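Local coordinates for glycosyl hydrolases family 31 family protein (Aspergillus niger, PDB 6DRU) that releases alpha-xylose from the non-reducing terminal glucose of xyloglucan oligosaccharides, as a GH31 alpha-xylosidase, at residues F29-W34 with Y95-Y100; R275-S280 with I584-I589; T548-F553 with P647-S652. All coordinates share one frame; numbering follows the deposited sequence.

Contact 1: residues F29-W34 with Y95-Y100; sequences FRVRAW and YRLSFY
Phe29 and Val31 meet Leu97 and Phe99 where two beta-sheets lie face to face, a sandwich-like packing in the N-terminal part of this GH31 enzyme. Phe29 and Val31 belong to strand 28-35 of a mixed sheet, while Phe99 lies on strand 98-102 of a four-stranded antiparallel sheet. The pairing of Phe29 with Phe99, CA atoms 9.1 Å apart, and of Val31 with Leu97, CA atoms 9.6 Å apart, shows that the two runs go in opposite directions; both separations are too long for backbone hydrogen bonding and suit side chains packed between two sheets.

The aromatic part of the contact is a meeting of two phenylalanines whose side chains cross at a slant. Phe99 turns the CE1 corner of its ring on Phe29, at 3.9 Å from CB, and Phe29 CD2 lies in the plane of the Phe99 ring, at its edge. CG of Phe29 lies beside the backbone N (chi1 -82°), and this ring meets Phe99 CE1 through its CD2 at 4.0 Å.

The aliphatic part centres on Val31. Its CG1 branch, anti to the backbone N at chi1 175°, meets Leu97 CD1 tip to tip at 3.9 Å.

The same layer also includes Tyr218 and Ile220 of strand 216-222, Ile21 of strand 17-23 and Leu83 of strand 81-85. On the reverse side of strand 28-35, Arg30 is salt-bridged to Asp217.

The second branch of Val31 serves the ring, with CG2 at the edge of Phe99, 4.0 Å from its CZ.

Contact 2: residues R275-S280 with I584-I589; sequences RNIPVS and IIVSYI
Ile277 and Pro278 press on Val586 and Ile589, one helical turn apart on helix 582-594. The side-chain packing of the close part is apolar. Ile277 crosses Val586 at about a right angle, its CD1 end 3.8 Å from the CG2 branch. Ile589 is shared: its CD1 lies 4.2 Å from Ile277 CG2, whereas its CG2 methyl approaches Pro278 CG at 3.8 Å and also lies 3.6 Å from Pro278 O, a packing contact only. CG1 of Ile589 lies beside the backbone N (chi1 -68°), which puts the CG2 methyl anti to that N and against the proline.

These residues belong to the TIM barrel of the GH31 family. Pro278 sits in the connection from helix 262-274 to strand 281-284, and Ile589 continues inward to Tyr252 of strand 252-254, so the helix is packed against the end of the barrel at which the strands begin.

Toward solvent the contact thins out. Arg275 and Asn276 are exposed and do not reach the helix; Asn276, with its positive phi of 58°, ends helix 262-274 in a Schellman motif. Ser587, also exposed, turns back on its own helix, where OG donates to Ile584 O at 2.6 Å, the donor lying 29° off the carbonyl plane.

Contact 3: residues T548-F553 with P647-S652; sequences TTFLPF and PRLLVS
The Phe550 ring takes Leu649 at its edge and Val651 obliquely. Leu649 CD1 lies near the ring plane, 3.9 Å from Phe550 CD1, and the leucine side chain runs at about a right angle to that of the phenylalanine. Val651 comes in nearer the root of the ring: its CG2 is 3.7 Å from Phe550 CB and 4.0 Å from CG.

This is an interdomain contact of the GH31 fold, joining the TIM-barrel domain to the C-terminal beta domain. Phe550 lies in the loop between helix 535-548 and strand 554-555; Leu649 and Val651 are alternate residues of strand 649-651, and so both point at the loop from one face of its antiparallel sheet. Val651 has CG1 anti to its backbone N (chi1 -176°), which leaves CG2 beside that N and turned to the root of the phenylalanine. On the same sheet Val703 touches both Phe550 and Leu649.

All three touching residues are buried, and several of the loop's carbonyls take hydrogen bonds from outside the two segments. Arg592, on helix 582-594, reaches Thr549 O and Leu551 O with NH1, and Pro552 O with NH2. The carbonyl between those first two, Phe550 O, instead accepts a hydrogen bond from the OH of Tyr643, the residue whose backbone pairs with Val651.

How the contacts relate
Contacts 1 and 3 are fully buried, whereas contact 2 is only partly so and passes into exposed residues. All three rest on apolar side chains, but the mix changes with place: two phenylalanines and aliphatic branches between sheets in contact 1, aliphatic side chains, with one proline carbonyl among them, between a loop and a helix in contact 2, and one ring against a strand at a domain boundary in contact 3. Contact 1 stands apart, its centre about 54 Å from that of contact 2. Contacts 2 and 3 touch through Tyr588 CD1 and Thr549 OG1 at 3.5 Å; helix 582-594 forms one side of contact 2 and, through Arg592, hydrogen-bonds the loop of contact 3.

Contact 1: residues F29-W34 with Y95-Y100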
loop_
_atom_site.group_PDB
_atom_site.type_symbol
_atom_site.label_atom_id
_atom_site.label_comp_id
_atom_site.label_asym_id
_atom_site.label_seq_id
_atom_site.Cartn_x
_atom_site.Cartn_y
_atom_site.Cartn_z
ATOM N N PHE A 29 -7.824 -15.919 31.106
ATOM C CA PHE A 29 -6.486 -15.536 30.679
ATOM C C PHE A 29 -6.588 -14.426 29.644
ATOM O O PHE A 29 -7.508 -14.417 28.819
ATOM C CB PHE A 29 -5.715 -16.723 30.092
ATOM C CG PHE A 29 -5.073 -17.599 31.128
ATOM C CD1 PHE A 29 -4.129 -17.083 31.999
ATOM C CD2 PHE A 29 -5.408 -18.939 31.226
ATOM C CE1 PHE A 29 -3.533 -17.887 32.955
ATOM C CE2 PHE A 29 -4.815 -19.748 32.178
ATOM C CZ PHE A 29 -3.876 -19.220 33.043
ATOM N N ARG A 30 -5.649 -13.486 29.697
ATOM C CA ARG A 30 -5.537 -12.425 28.706
ATOM C C ARG A 30 -4.243 -12.606 27.927
ATOM O O ARG A 30 -3.168 -12.730 28.523
ATOM C CB ARG A 30 -5.569 -11.044 29.364
ATOM C CG ARG A 30 -5.523 -9.905 28.362
ATOM C CD ARG A 30 -5.413 -8.556 29.046
ATOM N NE ARG A 30 -5.657 -7.466 28.107
ATOM C CZ ARG A 30 -5.463 -6.182 28.386
ATOM N NH1 ARG A 30 -5.014 -5.820 29.580
ATOM N NH2 ARG A 30 -5.714 -5.259 27.467
ATOM N N VAL A 31 -4.347 -12.622 26.601
ATOM C CA VAL A 31 -3.211 -12.864 25.720
ATOM C C VAL A 31 -3.006 -11.640 24.839
ATOM O O VAL A 31 -3.957 -11.145 24.223
ATOM C CB VAL A 31 -3.416 -14.126 24.863
ATOM C CG1 VAL A 31 -2.272 -14.291 23.877
ATOM C CG2 VAL A 31 -3.531 -15.350 25.749
ATOM N N ARG A 32 -1.768 -11.153 24.789
ATOM C CA ARG A 32 -1.381 -10.052 23.918
ATOM C C ARG A 32 -0.100 -10.419 23.184
ATOM O O ARG A 32 0.819 -10.995 23.774
ATOM C CB ARG A 32 -1.197 -8.750 24.710
ATOM C CG ARG A 32 -2.506 -8.029 24.988
ATOM C CD ARG A 32 -2.310 -6.773 25.819
ATOM N NE ARG A 32 -1.951 -7.079 27.199
ATOM C CZ ARG A 32 -1.857 -6.169 28.164
ATOM N NH1 ARG A 32 -2.101 -4.892 27.903
ATOM N NH2 ARG A 32 -1.524 -6.538 29.394
ATOM N N ALA A 33 -0.047 -10.089 21.896
ATOM C CA ALA A 33 1.087 -10.436 21.054
ATOM C C ALA A 33 1.375 -9.302 20.082
ATOM O O ALA A 33 0.450 -8.647 19.592
ATOM C CB ALA A 33 0.832 -11.739 20.281
ATOM N N TRP A 34 2.663 -9.079 19.804
ATOM C CA TRP A 34 3.082 -8.026 18.890
ATOM C C TRP A 34 4.423 -8.376 18.262
ATOM O O TRP A 34 5.292 -8.933 18.948
ATOM C CB TRP A 34 3.186 -6.672 19.601
ATOM C CG TRP A 34 4.195 -6.630 20.717
ATOM C CD1 TRP A 34 5.519 -6.317 20.613
ATOM C CD2 TRP A 34 3.954 -6.894 22.104
ATOM N NE1 TRP A 34 6.119 -6.377 21.848
ATOM C CE2 TRP A 34 5.179 -6.729 22.780
ATOM C CE3 TRP A 34 2.822 -7.258 22.840
ATOM C CZ2 TRP A 34 5.304 -6.912 24.155
ATOM C CZ3 TRP A 34 2.949 -7.442 24.207
ATOM C CH2 TRP A 34 4.181 -7.268 24.848
ATOM N N TYR A 95 6.007 -22.349 22.638
ATOM C CA TYR A 95 5.607 -21.155 21.906
ATOM C C TYR A 95 4.208 -21.258 21.316
ATOM O O TYR A 95 3.771 -20.332 20.623
ATOM C CB TYR A 95 6.619 -20.848 20.791
ATOM C CG TYR A 95 6.918 -22.025 19.892
ATOM C CD1 TYR A 95 6.024 -22.415 18.901
ATOM C CD2 TYR A 95 8.097 -22.744 20.028
ATOM C CE1 TYR A 95 6.293 -23.495 18.082
ATOM C CE2 TYR A 95 8.377 -23.820 19.207
ATOM C CZ TYR A 95 7.473 -24.194 18.239
ATOM O OH TYR A 95 7.749 -25.269 17.424
ATOM N N ARG A 96 3.497 -22.355 21.563
ATOM C CA ARG A 96 2.119 -22.527 21.130
ATOM C C ARG A 96 1.213 -22.590 22.352
ATOM O O ARG A 96 1.584 -23.168 23.377
ATOM C CB ARG A 96 1.961 -23.793 20.285
ATOM C CG ARG A 96 2.627 -23.705 18.925
ATOM C CD ARG A 96 1.745 -22.973 17.922
ATOM N NE ARG A 96 2.488 -22.591 16.725
ATOM C CZ ARG A 96 3.015 -21.386 16.528
ATOM N NH1 ARG A 96 2.876 -20.441 17.448
ATOM N NH2 ARG A 96 3.678 -21.124 15.411
ATOM N N LEU A 97 0.026 -22.002 22.242
ATOM C CA LEU A 97 -0.888 -21.883 23.368
ATOM C C LEU A 97 -2.011 -22.910 23.270
ATOM O O LEU A 97 -2.495 -23.216 22.176
ATOM C CB LEU A 97 -1.477 -20.472 23.441
ATOM C CG LEU A 97 -0.486 -19.306 23.412
ATOM C CD1 LEU A 97 -1.203 -17.987 23.651
ATOM C CD2 LEU A 97 0.619 -19.510 24.437
ATOM N N SER A 98 -2.422 -23.432 24.426
ATOM C CA SER A 98 -3.556 -24.340 24.528
ATOM C C SER A 98 -4.247 -24.092 25.861
ATOM O O SER A 98 -3.582 -23.834 26.869
ATOM C CB SER A 98 -3.121 -25.806 24.414
ATOM O OG SER A 98 -2.232 -26.162 25.455
ATOM N N PHE A 99 -5.575 -24.171 25.862
ATOM C CA PHE A 99 -6.384 -23.822 27.023
ATOM C C PHE A 99 -7.287 -24.984 27.410
ATOM O O PHE A 99 -8.014 -25.523 26.568
ATOM C CB PHE A 99 -7.221 -22.570 26.744
ATOM C CG PHE A 99 -6.400 -21.342 26.486
ATOM C CD1 PHE A 99 -5.932 -20.572 27.540
ATOM C CD2 PHE A 99 -6.082 -20.963 25.193
ATOM C CE1 PHE A 99 -5.171 -19.441 27.307
ATOM C CE2 PHE A 99 -5.320 -19.837 24.953
ATOM C CZ PHE A 99 -4.864 -19.073 26.012
ATOM N N TYR A 100 -7.243 -25.358 28.687
ATOM C CA TYR A 100 -8.067 -26.423 29.236
ATOM C C TYR A 100 -8.931 -25.887 30.368
ATOM O O TYR A 100 -8.615 -24.870 30.992
ATOM C CB TYR A 100 -7.210 -27.584 29.760
ATOM C CG TYR A 100 -6.332 -28.245 28.722
ATOM C CD1 TYR A 100 -5.110 -27.691 28.361
ATOM C CD2 TYR A 100 -6.720 -29.433 28.114
ATOM C CE1 TYR A 100 -4.303 -28.298 27.416
ATOM C CE2 TYR A 100 -5.919 -30.047 27.170
ATOM C CZ TYR A 100 -4.712 -29.475 26.824
ATOM O OH TYR A 100 -3.912 -30.083 25.884
#

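Contact 2: residues R275-S280 with I584-I589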
loop_
_atom_site.group_PDB
_atom_site.type_symbol
_atom_site.label_atom_id
_atom_site.label_comp_id
_atom_site.label_asym_id
_atom_site.label_seq_id
_atom_site.Cartn_x
_atom_site.Cartn_y
_atom_site.Cartn_z
ATOM N N ARG A 275 -57.990 10.267 25.894
ATOM C CA ARG A 275 -58.399 8.868 25.830
ATOM C C ARG A 275 -57.961 8.067 27.047
ATOM O O ARG A 275 -58.306 6.884 27.141
ATOM C CB ARG A 275 -57.841 8.208 24.566
ATOM C CG ARG A 275 -58.337 8.806 23.263
ATOM C CD ARG A 275 -57.622 8.167 22.086
ATOM N NE ARG A 275 -58.019 8.748 20.808
ATOM C CZ ARG A 275 -58.819 8.143 19.935
ATOM N NH1 ARG A 275 -59.302 6.939 20.206
ATOM N NH2 ARG A 275 -59.130 8.738 18.792
ATOM N N ASN A 276 -57.215 8.677 27.969
ATOM C CA ASN A 276 -56.749 8.012 29.187
ATOM C C ASN A 276 -55.914 6.770 28.868
ATOM O O ASN A 276 -56.029 5.733 29.527
ATOM C CB ASN A 276 -57.923 7.661 30.106
ATOM C CG ASN A 276 -57.540 7.674 31.573
ATOM O OD1 ASN A 276 -56.731 8.492 32.009
ATOM N ND2 ASN A 276 -58.121 6.761 32.344
ATOM N N ILE A 277 -55.064 6.874 27.852
ATOM C CA ILE A 277 -54.159 5.797 27.458
ATOM C C ILE A 277 -52.757 6.161 27.932
ATOM O O ILE A 277 -52.259 7.241 27.576
ATOM C CB ILE A 277 -54.182 5.557 25.942
ATOM C CG1 ILE A 277 -55.602 5.242 25.472
ATOM C CG2 ILE A 277 -53.234 4.427 25.569
ATOM C CD1 ILE A 277 -55.704 4.949 23.993
ATOM N N PRO A 278 -52.094 5.316 28.719
ATOM C CA PRO A 278 -50.778 5.685 29.254
ATOM C C PRO A 278 -49.683 5.615 28.199
ATOM O O PRO A 278 -49.672 4.732 27.338
ATOM C CB PRO A 278 -50.549 4.654 30.363
ATOM C CG PRO A 278 -51.331 3.465 29.922
ATOM C CD PRO A 278 -52.542 3.998 29.204
ATOM N N VAL A 279 -48.755 6.564 28.283
ATOM C CA VAL A 279 -47.566 6.597 27.436
ATOM C C VAL A 279 -46.422 7.168 28.265
ATOM O O VAL A 279 -46.610 8.110 29.043
ATOM C CB VAL A 279 -47.810 7.408 26.141
ATOM C CG1 VAL A 279 -48.208 8.842 26.457
ATOM C CG2 VAL A 279 -46.580 7.373 25.244
ATOM N N SER A 280 -45.236 6.576 28.121
ATOM C CA SER A 280 -44.093 6.945 28.946
ATOM C C SER A 280 -43.068 7.818 28.234
ATOM O O SER A 280 -42.348 8.568 28.901
ATOM C CB SER A 280 -43.395 5.688 29.476
ATOM O OG SER A 280 -44.205 5.012 30.420
ATOM N N ILE A 584 -57.347 -4.154 21.676
ATOM C CA ILE A 584 -56.274 -5.141 21.746
ATOM C C ILE A 584 -54.938 -4.457 22.014
ATOM O O ILE A 584 -54.149 -4.905 22.856
ATOM C CB ILE A 584 -56.224 -5.976 20.453
ATOM C CG1 ILE A 584 -57.614 -6.496 20.092
ATOM C CG2 ILE A 584 -55.256 -7.135 20.608
ATOM C CD1 ILE A 584 -57.631 -7.347 18.842
ATOM N N ILE A 585 -54.664 -3.366 21.298
ATOM C CA ILE A 585 -53.391 -2.668 21.454
ATOM C C ILE A 585 -53.285 -2.044 22.840
ATOM O O ILE A 585 -52.231 -2.108 23.485
ATOM C CB ILE A 585 -53.225 -1.615 20.343
ATOM C CG1 ILE A 585 -53.311 -2.278 18.965
ATOM C CG2 ILE A 585 -51.901 -0.883 20.497
ATOM C CD1 ILE A 585 -53.345 -1.295 17.816
ATOM N N VAL A 586 -54.369 -1.430 23.320
ATOM C CA VAL A 586 -54.341 -0.768 24.621
ATOM C C VAL A 586 -54.216 -1.786 25.750
ATOM O O VAL A 586 -53.630 -1.490 26.800
ATOM C CB VAL A 586 -55.587 0.124 24.781
ATOM C CG1 VAL A 586 -55.621 0.764 26.159
ATOM C CG2 VAL A 586 -55.606 1.199 23.703
ATOM N N SER A 587 -54.738 -3.000 25.556
ATOM C CA SER A 587 -54.611 -4.026 26.586
ATOM C C SER A 587 -53.153 -4.398 26.817
ATOM O O SER A 587 -52.718 -4.554 27.965
ATOM C CB SER A 587 -55.421 -5.264 26.201
ATOM O OG SER A 587 -54.795 -5.978 25.149
ATOM N N TYR A 588 -52.378 -4.540 25.739
ATOM C CA TYR A 588 -50.964 -4.860 25.890
ATOM C C TYR A 588 -50.178 -3.688 26.460
ATOM O O TYR A 588 -49.160 -3.897 27.130
ATOM C CB TYR A 588 -50.385 -5.307 24.549
ATOM C CG TYR A 588 -50.707 -6.746 24.216
ATOM C CD1 TYR A 588 -50.038 -7.788 24.845
ATOM C CD2 TYR A 588 -51.687 -7.064 23.284
ATOM C CE1 TYR A 588 -50.330 -9.107 24.552
ATOM C CE2 TYR A 588 -51.984 -8.380 22.983
ATOM C CZ TYR A 588 -51.303 -9.396 23.620
ATOM O OH TYR A 588 -51.594 -10.707 23.325
ATOM N N ILE A 589 -50.623 -2.456 26.204
ATOM C CA ILE A 589 -50.005 -1.298 26.847
ATOM C C ILE A 589 -50.203 -1.366 28.355
ATOM O O ILE A 589 -49.270 -1.125 29.132
ATOM C CB ILE A 589 -50.569 0.008 26.257
ATOM C CG1 ILE A 589 -50.117 0.177 24.806
ATOM C CG2 ILE A 589 -50.138 1.204 27.095
ATOM C CD1 ILE A 589 -50.639 1.436 24.146
#

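Contact 3: residues T548-F553 with P647-S652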
loop_
_atom_site.group_PDB
_atom_site.type_symbol
_atom_site.label_atom_id
_atom_site.label_comp_id
_atom_site.label_asym_id
_atom_site.label_seq_id
_atom_site.Cartn_x
_atom_site.Cartn_y
_atom_site.Cartn_z
ATOM N N THR A 548 -43.679 -6.994 21.509
ATOM C CA THR A 548 -42.858 -5.963 22.134
ATOM C C THR A 548 -43.188 -5.777 23.608
ATOM O O THR A 548 -42.375 -5.208 24.344
ATOM C CB THR A 548 -43.022 -4.637 21.392
ATOM O OG1 THR A 548 -44.356 -4.146 21.579
ATOM C CG2 THR A 548 -42.762 -4.828 19.908
ATOM N N THR A 549 -44.360 -6.237 24.055
ATOM C CA THR A 549 -44.666 -6.217 25.482
ATOM C C THR A 549 -43.676 -7.063 26.271
ATOM O O THR A 549 -43.334 -6.721 27.408
ATOM C CB THR A 549 -46.091 -6.714 25.726
ATOM O OG1 THR A 549 -46.980 -6.113 24.774
ATOM C CG2 THR A 549 -46.548 -6.358 27.136
ATOM N N PHE A 550 -43.203 -8.159 25.682
ATOM C CA PHE A 550 -42.286 -9.064 26.361
ATOM C C PHE A 550 -40.884 -8.939 25.776
ATOM O O PHE A 550 -40.251 -9.940 25.422
ATOM C CB PHE A 550 -42.808 -10.498 26.272
ATOM C CG PHE A 550 -44.205 -10.656 26.802
ATOM C CD1 PHE A 550 -44.424 -10.923 28.143
ATOM C CD2 PHE A 550 -45.300 -10.519 25.962
ATOM C CE1 PHE A 550 -45.705 -11.059 28.635
ATOM C CE2 PHE A 550 -46.585 -10.655 26.449
ATOM C CZ PHE A 550 -46.788 -10.925 27.788
ATOM N N LEU A 551 -40.400 -7.710 25.677
ATOM C CA LEU A 551 -39.056 -7.366 25.243
ATOM C C LEU A 551 -38.461 -6.397 26.249
ATOM O O LEU A 551 -39.193 -5.775 27.027
ATOM C CB LEU A 551 -39.059 -6.732 23.845
ATOM C CG LEU A 551 -39.264 -7.677 22.665
ATOM C CD1 LEU A 551 -39.336 -6.897 21.365
ATOM C CD2 LEU A 551 -38.143 -8.701 22.618
ATOM N N PRO A 552 -37.130 -6.268 26.286
ATOM C CA PRO A 552 -36.513 -5.362 27.268
ATOM C C PRO A 552 -37.071 -3.952 27.230
ATOM O O PRO A 552 -37.177 -3.308 28.281
ATOM C CB PRO A 552 -35.030 -5.399 26.882
ATOM C CG PRO A 552 -34.845 -6.764 26.317
ATOM C CD PRO A 552 -36.115 -7.054 25.557
ATOM N N PHE A 553 -37.448 -3.457 26.054
ATOM C CA PHE A 553 -38.101 -2.163 25.926
ATOM C C PHE A 553 -39.223 -2.276 24.909
ATOM O O PHE A 553 -39.020 -2.809 23.815
ATOM C CB PHE A 553 -37.107 -1.069 25.511
ATOM C CG PHE A 553 -36.095 -0.739 26.573
ATOM C CD1 PHE A 553 -36.377 0.206 27.546
ATOM C CD2 PHE A 553 -34.866 -1.378 26.601
ATOM C CE1 PHE A 553 -35.451 0.510 28.530
ATOM C CE2 PHE A 553 -33.938 -1.079 27.581
ATOM C CZ PHE A 553 -34.230 -0.134 28.545
ATOM N N PRO A 647 -36.761 -14.875 34.342
ATOM C CA PRO A 647 -36.650 -16.265 34.806
ATOM C C PRO A 647 -37.950 -17.053 34.774
ATOM O O PRO A 647 -37.904 -18.282 34.929
ATOM C CB PRO A 647 -36.148 -16.105 36.247
ATOM C CG PRO A 647 -36.706 -14.798 36.681
ATOM C CD PRO A 647 -36.702 -13.913 35.456
ATOM N N ARG A 648 -39.097 -16.413 34.564
ATOM C CA ARG A 648 -40.377 -17.092 34.716
ATOM C C ARG A 648 -41.213 -17.168 33.446
ATOM O O ARG A 648 -41.998 -18.107 33.308
ATOM C CB ARG A 648 -41.216 -16.415 35.813
ATOM C CG ARG A 648 -40.509 -16.295 37.154
ATOM C CD ARG A 648 -40.579 -17.597 37.939
ATOM N NE ARG A 648 -39.751 -17.562 39.143
ATOM C CZ ARG A 648 -40.232 -17.459 40.378
ATOM N NH1 ARG A 648 -41.540 -17.388 40.579
ATOM N NH2 ARG A 648 -39.405 -17.435 41.416
ATOM N N LEU A 649 -41.065 -16.230 32.515
ATOM C CA LEU A 649 -41.926 -16.170 31.342
ATOM C C LEU A 649 -41.261 -16.840 30.147
ATOM O O LEU A 649 -40.067 -16.652 29.904
ATOM C CB LEU A 649 -42.269 -14.719 30.997
ATOM C CG LEU A 649 -43.158 -13.981 32.000
ATOM C CD1 LEU A 649 -43.349 -12.535 31.581
ATOM C CD2 LEU A 649 -44.500 -14.679 32.134
ATOM N N LEU A 650 -42.040 -17.626 29.405
ATOM C CA LEU A 650 -41.608 -18.217 28.144
ATOM C C LEU A 650 -42.478 -17.651 27.030
ATOM O O LEU A 650 -43.699 -17.836 27.040
ATOM C CB LEU A 650 -41.701 -19.742 28.182
ATOM C CG LEU A 650 -41.424 -20.454 26.857
ATOM C CD1 LEU A 650 -39.927 -20.611 26.641
ATOM C CD2 LEU A 650 -42.118 -21.806 26.802
ATOM N N VAL A 651 -41.849 -16.985 26.063
ATOM C CA VAL A 651 -42.552 -16.245 25.022
ATOM C C VAL A 651 -42.275 -16.892 23.672
ATOM O O VAL A 651 -41.173 -17.395 23.428
ATOM C CB VAL A 651 -42.130 -14.759 25.017
ATOM C CG1 VAL A 651 -42.937 -13.966 23.998
ATOM C CG2 VAL A 651 -42.278 -14.159 26.409
ATOM N N SER A 652 -43.284 -16.880 22.798
ATOM C CA SER A 652 -43.142 -17.381 21.430
ATOM C C SER A 652 -44.127 -16.627 20.548
ATOM O O SER A 652 -45.336 -16.908 20.567
ATOM C CB SER A 652 -43.377 -18.886 21.348
ATOM O OG SER A 652 -43.323 -19.336 20.005
#